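Local coordinates for putative cell adhesion protein (Bacteroides thetaiotaomicron, PDB 4DGU) that is a putative cell adhesion protein of the fimbrillin-like family that probably serves as a building block of pili on a gut bacterium, at residues K124-D136 with V178-P191. Numbering follows the deposited sequence.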
ATOM      1  N   LYS A 124     -23.445  -1.420 -20.098  1.00 38.90           N
ATOM      2  CA  LYS A 124     -22.171  -1.622 -19.377  1.00 37.12           C
ATOM      3  C   LYS A 124     -22.459  -1.717 -17.880  1.00 39.30           C
ATOM      4  O   LYS A 124     -22.631  -0.693 -17.196  1.00 37.69           O
ATOM      5  CB  LYS A 124     -21.144  -0.502 -19.681  1.00 39.09           C
ATOM      6  CG  LYS A 124     -20.921  -0.187 -21.174  1.00 56.40           C
ATOM      7  CD  LYS A 124     -20.015  -1.178 -21.866  1.00 73.62           C
ATOM      8  CE  LYS A 124     -19.384  -0.604 -23.113  1.00 92.85           C
ATOM      9  NZ  LYS A 124     -18.193   0.246 -22.800  1.00107.02           N
ATOM     10  N   PHE A 125     -22.506  -2.968 -17.375  1.00 35.43           N
ATOM     11  CA  PHE A 125     -22.820  -3.209 -15.985  1.00 36.00           C
ATOM     12  C   PHE A 125     -21.613  -3.136 -15.026  1.00 41.68           C
ATOM     13  O   PHE A 125     -20.548  -3.724 -15.259  1.00 40.94           O
ATOM     14  CB  PHE A 125     -23.494  -4.570 -15.822  1.00 38.62           C
ATOM     15  CG  PHE A 125     -24.957  -4.550 -16.195  1.00 41.14           C
ATOM     16  CD1 PHE A 125     -25.362  -4.787 -17.507  1.00 43.01           C
ATOM     17  CD2 PHE A 125     -25.935  -4.290 -15.232  1.00 41.82           C
ATOM     18  CE1 PHE A 125     -26.721  -4.771 -17.841  1.00 43.96           C
ATOM     19  CE2 PHE A 125     -27.287  -4.264 -15.575  1.00 44.29           C
ATOM     20  CZ  PHE A 125     -27.671  -4.506 -16.875  1.00 41.65           C
ATOM     21  N   LYS A 126     -21.803  -2.368 -13.954  1.00 37.51           N
ATOM     22  CA  LYS A 126     -20.962  -2.285 -12.781  1.00 35.98           C
ATOM     23  C   LYS A 126     -21.558  -3.243 -11.724  1.00 39.48           C
ATOM     24  O   LYS A 126     -22.787  -3.306 -11.631  1.00 40.54           O
ATOM     25  CB  LYS A 126     -20.959  -0.842 -12.222  1.00 36.58           C
ATOM     26  CG  LYS A 126     -20.352   0.227 -13.101  1.00 34.24           C
ATOM     27  CD  LYS A 126     -20.491   1.600 -12.462  1.00 32.69           C
ATOM     28  CE  LYS A 126     -19.876   2.717 -13.286  1.00 42.45           C
ATOM     29  NZ  LYS A 126     -20.256   4.045 -12.716  1.00 51.74           N
ATOM     30  N   ARG A 127     -20.731  -3.966 -10.926  1.00 35.56           N
ATOM     31  CA  ARG A 127     -21.227  -4.754  -9.786  1.00 35.71           C
ATOM     32  C   ARG A 127     -21.150  -3.797  -8.587  1.00 39.09           C
ATOM     33  O   ARG A 127     -20.057  -3.290  -8.297  1.00 39.46           O
ATOM     34  CB  ARG A 127     -20.441  -6.060  -9.568  1.00 33.61           C
ATOM     35  CG  ARG A 127     -20.987  -6.943  -8.432  1.00 34.81           C
ATOM     36  CD  ARG A 127     -20.415  -8.346  -8.448  1.00 36.24           C
ATOM     37  NE  ARG A 127     -21.015  -9.182  -9.493  1.00 51.10           N
ATOM     38  CZ  ARG A 127     -20.426  -9.531 -10.641  1.00 57.39           C
ATOM     39  NH1 ARG A 127     -19.185  -9.161 -10.897  1.00 35.53           N
ATOM     40  NH2 ARG A 127     -21.072 -10.280 -11.525  1.00 46.67           N
HETATM   41  N   MSE A 128     -22.315  -3.470  -7.969  1.00 33.98           N
HETATM   42  CA  MSE A 128     -22.439  -2.484  -6.875  1.00 33.27           C
HETATM   43  C   MSE A 128     -22.208  -3.111  -5.504  1.00 41.00           C
HETATM   44  O   MSE A 128     -21.894  -2.394  -4.544  1.00 40.73           O
HETATM   45  CB  MSE A 128     -23.797  -1.758  -6.914  1.00 35.12           C
HETATM   46  CG  MSE A 128     -24.225  -1.290  -8.317  1.00 40.69           C
HETATM   47 SE   MSE A 128     -22.842  -0.313  -9.284  0.75 47.83          SE
HETATM   48  CE  MSE A 128     -22.644   1.312  -8.133  1.00 44.27           C
ATOM     49  N   THR A 129     -22.366  -4.450  -5.422  1.00 38.65           N
ATOM     50  CA  THR A 129     -22.077  -5.268  -4.244  1.00 38.86           C
ATOM     51  C   THR A 129     -20.641  -5.833  -4.395  1.00 41.44           C
ATOM     52  O   THR A 129     -20.012  -5.653  -5.451  1.00 40.58           O
ATOM     53  CB  THR A 129     -23.125  -6.353  -4.064  1.00 45.12           C
ATOM     54  OG1 THR A 129     -23.274  -7.014  -5.321  1.00 42.23           O
ATOM     55  CG2 THR A 129     -24.479  -5.802  -3.579  1.00 43.53           C
ATOM     56  N   VAL A 130     -20.123  -6.509  -3.341  1.00 36.91           N
ATOM     57  CA  VAL A 130     -18.747  -7.008  -3.303  1.00 35.84           C
ATOM     58  C   VAL A 130     -18.743  -8.553  -3.199  1.00 40.31           C
ATOM     59  O   VAL A 130     -19.089  -9.066  -2.139  1.00 41.46           O
ATOM     60  CB  VAL A 130     -17.929  -6.328  -2.139  1.00 38.18           C
ATOM     61  CG1 VAL A 130     -16.483  -6.827  -2.072  1.00 35.93           C
ATOM     62  CG2 VAL A 130     -17.964  -4.794  -2.249  1.00 37.67           C
ATOM     63  N   PRO A 131     -18.373  -9.317  -4.263  1.00 36.53           N
ATOM     64  CA  PRO A 131     -18.317 -10.787  -4.125  1.00 37.30           C
ATOM     65  C   PRO A 131     -17.207 -11.233  -3.185  1.00 44.58           C
ATOM     66  O   PRO A 131     -16.169 -10.561  -3.032  1.00 43.42           O
ATOM     67  CB  PRO A 131     -18.038 -11.289  -5.550  1.00 38.37           C
ATOM     68  CG  PRO A 131     -18.119 -10.136  -6.439  1.00 40.96           C
ATOM     69  CD  PRO A 131     -17.959  -8.898  -5.616  1.00 36.95           C
ATOM     70  N   VAL A 132     -17.441 -12.371  -2.541  1.00 42.88           N
ATOM     71  CA  VAL A 132     -16.502 -12.973  -1.597  1.00 42.95           C
ATOM     72  C   VAL A 132     -16.095 -14.348  -2.133  1.00 47.66           C
ATOM     73  O   VAL A 132     -16.963 -15.185  -2.404  1.00 46.37           O
ATOM     74  CB  VAL A 132     -17.080 -13.066  -0.147  1.00 46.72           C
ATOM     75  CG1 VAL A 132     -15.999 -13.514   0.839  1.00 46.34           C
ATOM     76  CG2 VAL A 132     -17.695 -11.739   0.299  1.00 45.87           C
ATOM     77  N   ILE A 133     -14.778 -14.571  -2.288  1.00 46.01           N
ATOM     78  CA  ILE A 133     -14.269 -15.865  -2.750  1.00 46.60           C
ATOM     79  C   ILE A 133     -13.406 -16.500  -1.675  1.00 48.48           C
ATOM     80  O   ILE A 133     -12.607 -15.815  -1.041  1.00 47.46           O
ATOM     81  CB  ILE A 133     -13.532 -15.801  -4.118  1.00 49.60           C
ATOM     82  CG1 ILE A 133     -12.292 -14.879  -4.088  1.00 49.59           C
ATOM     83  CG2 ILE A 133     -14.507 -15.390  -5.235  1.00 51.79           C
ATOM     84  CD1 ILE A 133     -11.411 -15.009  -5.295  1.00 61.82           C
ATOM     85  N   ILE A 134     -13.573 -17.808  -1.478  1.00 45.54           N
ATOM     86  CA  ILE A 134     -12.784 -18.604  -0.525  1.00 45.04           C
ATOM     87  C   ILE A 134     -11.703 -19.333  -1.303  1.00 48.52           C
ATOM     88  O   ILE A 134     -11.994 -20.125  -2.211  1.00 46.78           O
ATOM     89  CB  ILE A 134     -13.597 -19.605   0.365  1.00 48.50           C
ATOM     90  CG1 ILE A 134     -14.891 -18.972   0.922  1.00 48.04           C
ATOM     91  CG2 ILE A 134     -12.702 -20.178   1.515  1.00 46.34           C
ATOM     92  CD1 ILE A 134     -15.896 -20.023   1.500  1.00 53.04           C
ATOM     93  N   LEU A 135     -10.451 -19.071  -0.927  1.00 45.87           N
ATOM     94  CA  LEU A 135      -9.305 -19.686  -1.594  1.00 46.12           C
ATOM     95  C   LEU A 135      -8.443 -20.451  -0.615  1.00 52.16           C
ATOM     96  O   LEU A 135      -8.371 -20.107   0.573  1.00 52.50           O
ATOM     97  CB  LEU A 135      -8.449 -18.613  -2.325  1.00 44.14           C
ATOM     98  CG  LEU A 135      -9.196 -17.596  -3.185  1.00 47.10           C
ATOM     99  CD1 LEU A 135      -8.364 -16.358  -3.399  1.00 46.33           C
ATOM    100  CD2 LEU A 135      -9.663 -18.203  -4.485  1.00 46.08           C
ATOM    101  N   ASP A 136      -7.758 -21.481  -1.122  1.00 50.12           N
ATOM    102  CA  ASP A 136      -6.798 -22.224  -0.317  1.00 50.77           C
ATOM    103  C   ASP A 136      -5.473 -21.409  -0.298  1.00 54.53           C
ATOM    104  O   ASP A 136      -5.428 -20.297  -0.827  1.00 51.71           O
ATOM    105  CB  ASP A 136      -6.627 -23.677  -0.853  1.00 54.27           C
ATOM    106  CG  ASP A 136      -5.981 -23.862  -2.222  1.00 65.92           C
ATOM    107  OD1 ASP A 136      -5.329 -22.910  -2.716  1.00 65.96           O
ATOM    108  OD2 ASP A 136      -6.079 -24.977  -2.775  1.00 75.21           O
ATOM    109  N   VAL A 178     -20.282 -17.766   3.950  1.00 58.09           N
ATOM    110  CA  VAL A 178     -19.695 -17.576   2.624  1.00 56.42           C
ATOM    111  C   VAL A 178     -19.791 -18.885   1.840  1.00 61.75           C
ATOM    112  O   VAL A 178     -19.398 -19.945   2.318  1.00 63.23           O
ATOM    113  CB  VAL A 178     -18.240 -17.016   2.705  1.00 57.35           C
ATOM    114  CG1 VAL A 178     -17.659 -16.729   1.316  1.00 55.68           C
ATOM    115  CG2 VAL A 178     -18.195 -15.750   3.534  1.00 55.98           C
ATOM    116  N   LYS A 179     -20.347 -18.800   0.643  1.00 58.28           N
ATOM    117  CA  LYS A 179     -20.493 -19.932  -0.267  1.00 58.92           C
ATOM    118  C   LYS A 179     -19.181 -20.215  -1.003  1.00 63.30           C
ATOM    119  O   LYS A 179     -18.423 -19.286  -1.323  1.00 61.38           O
ATOM    120  CB  LYS A 179     -21.603 -19.642  -1.307  1.00 60.70           C
ATOM    121  CG  LYS A 179     -22.942 -19.265  -0.692  1.00 65.92           C
ATOM    122  CD  LYS A 179     -24.075 -20.077  -1.307  1.00 77.18           C
ATOM    123  CE  LYS A 179     -25.383 -19.845  -0.587  1.00 87.94           C
ATOM    124  NZ  LYS A 179     -26.370 -20.932  -0.857  1.00 97.79           N
ATOM    125  N   LYS A 180     -18.918 -21.497  -1.288  1.00 61.02           N
ATOM    126  CA  LYS A 180     -17.765 -21.910  -2.075  1.00 59.77           C
ATOM    127  C   LYS A 180     -18.102 -21.696  -3.568  1.00 64.92           C
ATOM    128  O   LYS A 180     -19.286 -21.609  -3.922  1.00 61.79           O
ATOM    129  CB  LYS A 180     -17.410 -23.378  -1.795  1.00 62.88           C
ATOM    130  CG  LYS A 180     -16.843 -23.685  -0.409  1.00 62.35           C
ATOM    131  CD  LYS A 180     -16.493 -25.166  -0.296  1.00 72.86           C
ATOM    132  CE  LYS A 180     -17.702 -26.097  -0.398  1.00 88.32           C
ATOM    133  NZ  LYS A 180     -17.313 -27.539  -0.436  1.00 95.63           N
ATOM    134  N   VAL A 181     -17.074 -21.659  -4.441  1.00 65.91           N
ATOM    135  CA  VAL A 181     -17.238 -21.508  -5.904  1.00 67.39           C
ATOM    136  C   VAL A 181     -18.166 -22.612  -6.483  1.00 75.22           C
ATOM    137  O   VAL A 181     -19.016 -22.308  -7.326  1.00 75.53           O
ATOM    138  CB  VAL A 181     -15.837 -21.516  -6.573  1.00 71.00           C
ATOM    139  CG1 VAL A 181     -15.932 -21.717  -8.085  1.00 70.80           C
ATOM    140  CG2 VAL A 181     -15.064 -20.240  -6.226  1.00 68.89           C
ATOM    141  N   SER A 182     -18.010 -23.869  -5.989  1.00 73.93           N
ATOM    142  CA  SER A 182     -18.779 -25.028  -6.426  1.00 76.45           C
ATOM    143  C   SER A 182     -20.274 -24.907  -6.108  1.00 82.73           C
ATOM    144  O   SER A 182     -21.066 -25.591  -6.768  1.00 85.59           O
ATOM    145  CB  SER A 182     -18.233 -26.309  -5.807  1.00 81.53           C
ATOM    146  OG  SER A 182     -18.347 -26.286  -4.396  1.00 91.80           O
ATOM    147  N   GLU A 183     -20.660 -24.043  -5.117  1.00 77.20           N
ATOM    148  CA  GLU A 183     -22.056 -23.842  -4.704  1.00 77.20           C
ATOM    149  C   GLU A 183     -22.843 -23.060  -5.786  1.00 81.75           C
ATOM    150  O   GLU A 183     -24.081 -23.035  -5.748  1.00 82.58           O
ATOM    151  CB  GLU A 183     -22.169 -23.193  -3.317  1.00 77.60           C
ATOM    152  CG  GLU A 183     -21.755 -24.113  -2.172  1.00 87.67           C
ATOM    153  CD  GLU A 183     -21.889 -23.550  -0.757  1.00 96.12           C
ATOM    154  OE1 GLU A 183     -23.021 -23.187  -0.363  1.00 85.13           O
ATOM    155  OE2 GLU A 183     -20.869 -23.503  -0.029  1.00 76.79           O
ATOM    156  N   GLY A 184     -22.126 -22.476  -6.753  1.00 77.19           N
ATOM    157  CA  GLY A 184     -22.707 -21.813  -7.918  1.00 77.11           C
ATOM    158  C   GLY A 184     -23.454 -20.517  -7.712  1.00 80.70           C
ATOM    159  O   GLY A 184     -24.107 -20.016  -8.639  1.00 80.91           O
ATOM    160  N   VAL A 185     -23.383 -19.990  -6.488  1.00 75.25           N
ATOM    161  CA  VAL A 185     -23.939 -18.705  -6.058  1.00 73.24           C
ATOM    162  C   VAL A 185     -22.835 -18.041  -5.248  1.00 71.44           C
ATOM    163  O   VAL A 185     -22.195 -18.710  -4.422  1.00 71.36           O
ATOM    164  CB  VAL A 185     -25.270 -18.797  -5.275  1.00 79.48           C
ATOM    165  CG1 VAL A 185     -25.831 -17.395  -4.976  1.00 78.59           C
ATOM    166  CG2 VAL A 185     -26.301 -19.651  -6.019  1.00 81.22           C
ATOM    167  N   THR A 186     -22.535 -16.773  -5.562  1.00 62.43           N
ATOM    168  CA  THR A 186     -21.469 -16.045  -4.909  1.00 58.60           C
ATOM    169  C   THR A 186     -22.054 -15.164  -3.814  1.00 57.30           C
ATOM    170  O   THR A 186     -22.973 -14.368  -4.072  1.00 56.74           O
ATOM    171  CB  THR A 186     -20.650 -15.236  -5.947  1.00 60.99           C
ATOM    172  OG1 THR A 186     -20.304 -16.072  -7.048  1.00 63.73           O
ATOM    173  CG2 THR A 186     -19.366 -14.694  -5.367  1.00 51.74           C
ATOM    174  N   THR A 187     -21.517 -15.311  -2.587  1.00 51.19           N
ATOM    175  CA  THR A 187     -21.880 -14.446  -1.470  1.00 49.71           C
ATOM    176  C   THR A 187     -21.393 -13.032  -1.798  1.00 49.82           C
ATOM    177  O   THR A 187     -20.203 -12.827  -2.031  1.00 47.14           O
ATOM    178  CB  THR A 187     -21.285 -14.938  -0.148  1.00 51.72           C
ATOM    179  OG1 THR A 187     -21.801 -16.235   0.171  1.00 52.72           O
ATOM    180  CG2 THR A 187     -21.575 -13.972   1.001  1.00 46.15           C
ATOM    181  N   ASN A 188     -22.325 -12.084  -1.871  1.00 45.56           N
ATOM    182  CA  ASN A 188     -21.999 -10.681  -2.095  1.00 43.42           C
ATOM    183  C   ASN A 188     -22.239  -9.907  -0.814  1.00 47.03           C
ATOM    184  O   ASN A 188     -23.210 -10.168  -0.109  1.00 48.37           O
ATOM    185  CB  ASN A 188     -22.790 -10.084  -3.253  1.00 35.66           C
ATOM    186  CG  ASN A 188     -22.139 -10.224  -4.598  1.00 44.47           C
ATOM    187  OD1 ASN A 188     -21.870  -9.226  -5.250  1.00 43.65           O
ATOM    188  ND2 ASN A 188     -21.953 -11.454  -5.103  1.00 31.57           N
ATOM    189  N   VAL A 189     -21.318  -8.998  -0.472  1.00 41.66           N
ATOM    190  CA  VAL A 189     -21.472  -8.180   0.737  1.00 40.69           C
ATOM    191  C   VAL A 189     -21.680  -6.737   0.296  1.00 44.73           C
ATOM    192  O   VAL A 189     -21.398  -6.380  -0.853  1.00 41.78           O
ATOM    193  CB  VAL A 189     -20.328  -8.343   1.781  1.00 42.33           C
ATOM    194  CG1 VAL A 189     -20.321  -9.748   2.391  1.00 42.30           C
ATOM    195  CG2 VAL A 189     -18.962  -7.983   1.200  1.00 40.23           C
ATOM    196  N   LEU A 190     -22.213  -5.914   1.187  1.00 43.47           N
ATOM    197  CA  LEU A 190     -22.442  -4.529   0.819  1.00 43.98           C
ATOM    198  C   LEU A 190     -21.155  -3.726   0.999  1.00 48.44           C
ATOM    199  O   LEU A 190     -20.379  -4.071   1.896  1.00 47.91           O
ATOM    200  CB  LEU A 190     -23.602  -3.919   1.616  1.00 45.44           C
ATOM    201  CG  LEU A 190     -24.974  -4.610   1.518  1.00 50.87           C
ATOM    202  CD1 LEU A 190     -25.961  -3.970   2.459  1.00 51.89           C
ATOM    203  CD2 LEU A 190     -25.536  -4.578   0.082  1.00 49.51           C
ATOM    204  N   PRO A 191     -20.871  -2.713   0.120  1.00 43.86           N
ATOM    205  CA  PRO A 191     -19.632  -1.912   0.283  1.00 42.33           C
ATOM    206  C   PRO A 191     -19.550  -1.220   1.641  1.00 47.32           C
ATOM    207  O   PRO A 191     -20.488  -0.568   2.085  1.00 47.88           O
ATOM    208  CB  PRO A 191     -19.722  -0.874  -0.839  1.00 43.33           C
ATOM    209  CG  PRO A 191     -20.736  -1.392  -1.783  1.00 47.35           C
ATOM    210  CD  PRO A 191     -21.690  -2.219  -1.012  1.00 43.66           C
TER
HETATM  211  O   HOH W   1     -19.044 -16.821  -2.343  1.00 37.28           O
HETATM  212  O   HOH W   2     -15.882 -18.988  -2.493  1.00 47.10           O
HETATM  213  O   HOH W   3     -14.594 -21.835  -3.055  1.00 49.42           O
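V130 and V189 form the hydrogen-bonded pair of a short antiparallel bridge: V130 N donates to V189 O at 2.8 Å, and V189 N donates back to V130 O. V132 N extends the ladder to T187 O, meeting it almost end-on to the carbonyl, though the bond is bent at the hydrogen (139°). Beside this ladder the N188 amide reaches across the strands. Its OD1 accepts a 2.6 Å bond from T129 OG1, tilted out of the carbonyl plane, while ND2 turns back to T186 O within its own segment. With chi1 at 50°, the T129 hydroxyl, in the break of strand 120-135, is turned to donate to N188 and to accept from the backbone N of H107, a zinc-binding residue. Were N188 replaced by an alanine, the T129 hydroxyl would probably lose its acceptor on this segment and a gap open beside the P131 ring, which lies alongside the amide. From T187 on, waters bridge strand 130-135 to the loop at K179: one accepts from T187 N and donates to V132 O and K179 O, a second accepts from I134 N and donates to K179 O. On the face carrying V130 and V189, V189 CG1 packs on V132 CG2 at 3.9 Å. Further along, V178 CG1 wedges between V132 CG1 and I134 CG1, 3.6 Å from each; chi1 of -176° sets this methyl anti to the V178 backbone N. At the far end, P191 CG rests 3.2 Å from M128 O. The contact thus joins the apolar core between two sheets of the fimbrillin-like domain: strand 225-230, parallel partner of strand 120-135, sets V228 and L230 against V132 and I134, and strand 147-159 of the second sheet packs on V132, I134, V178 and V189.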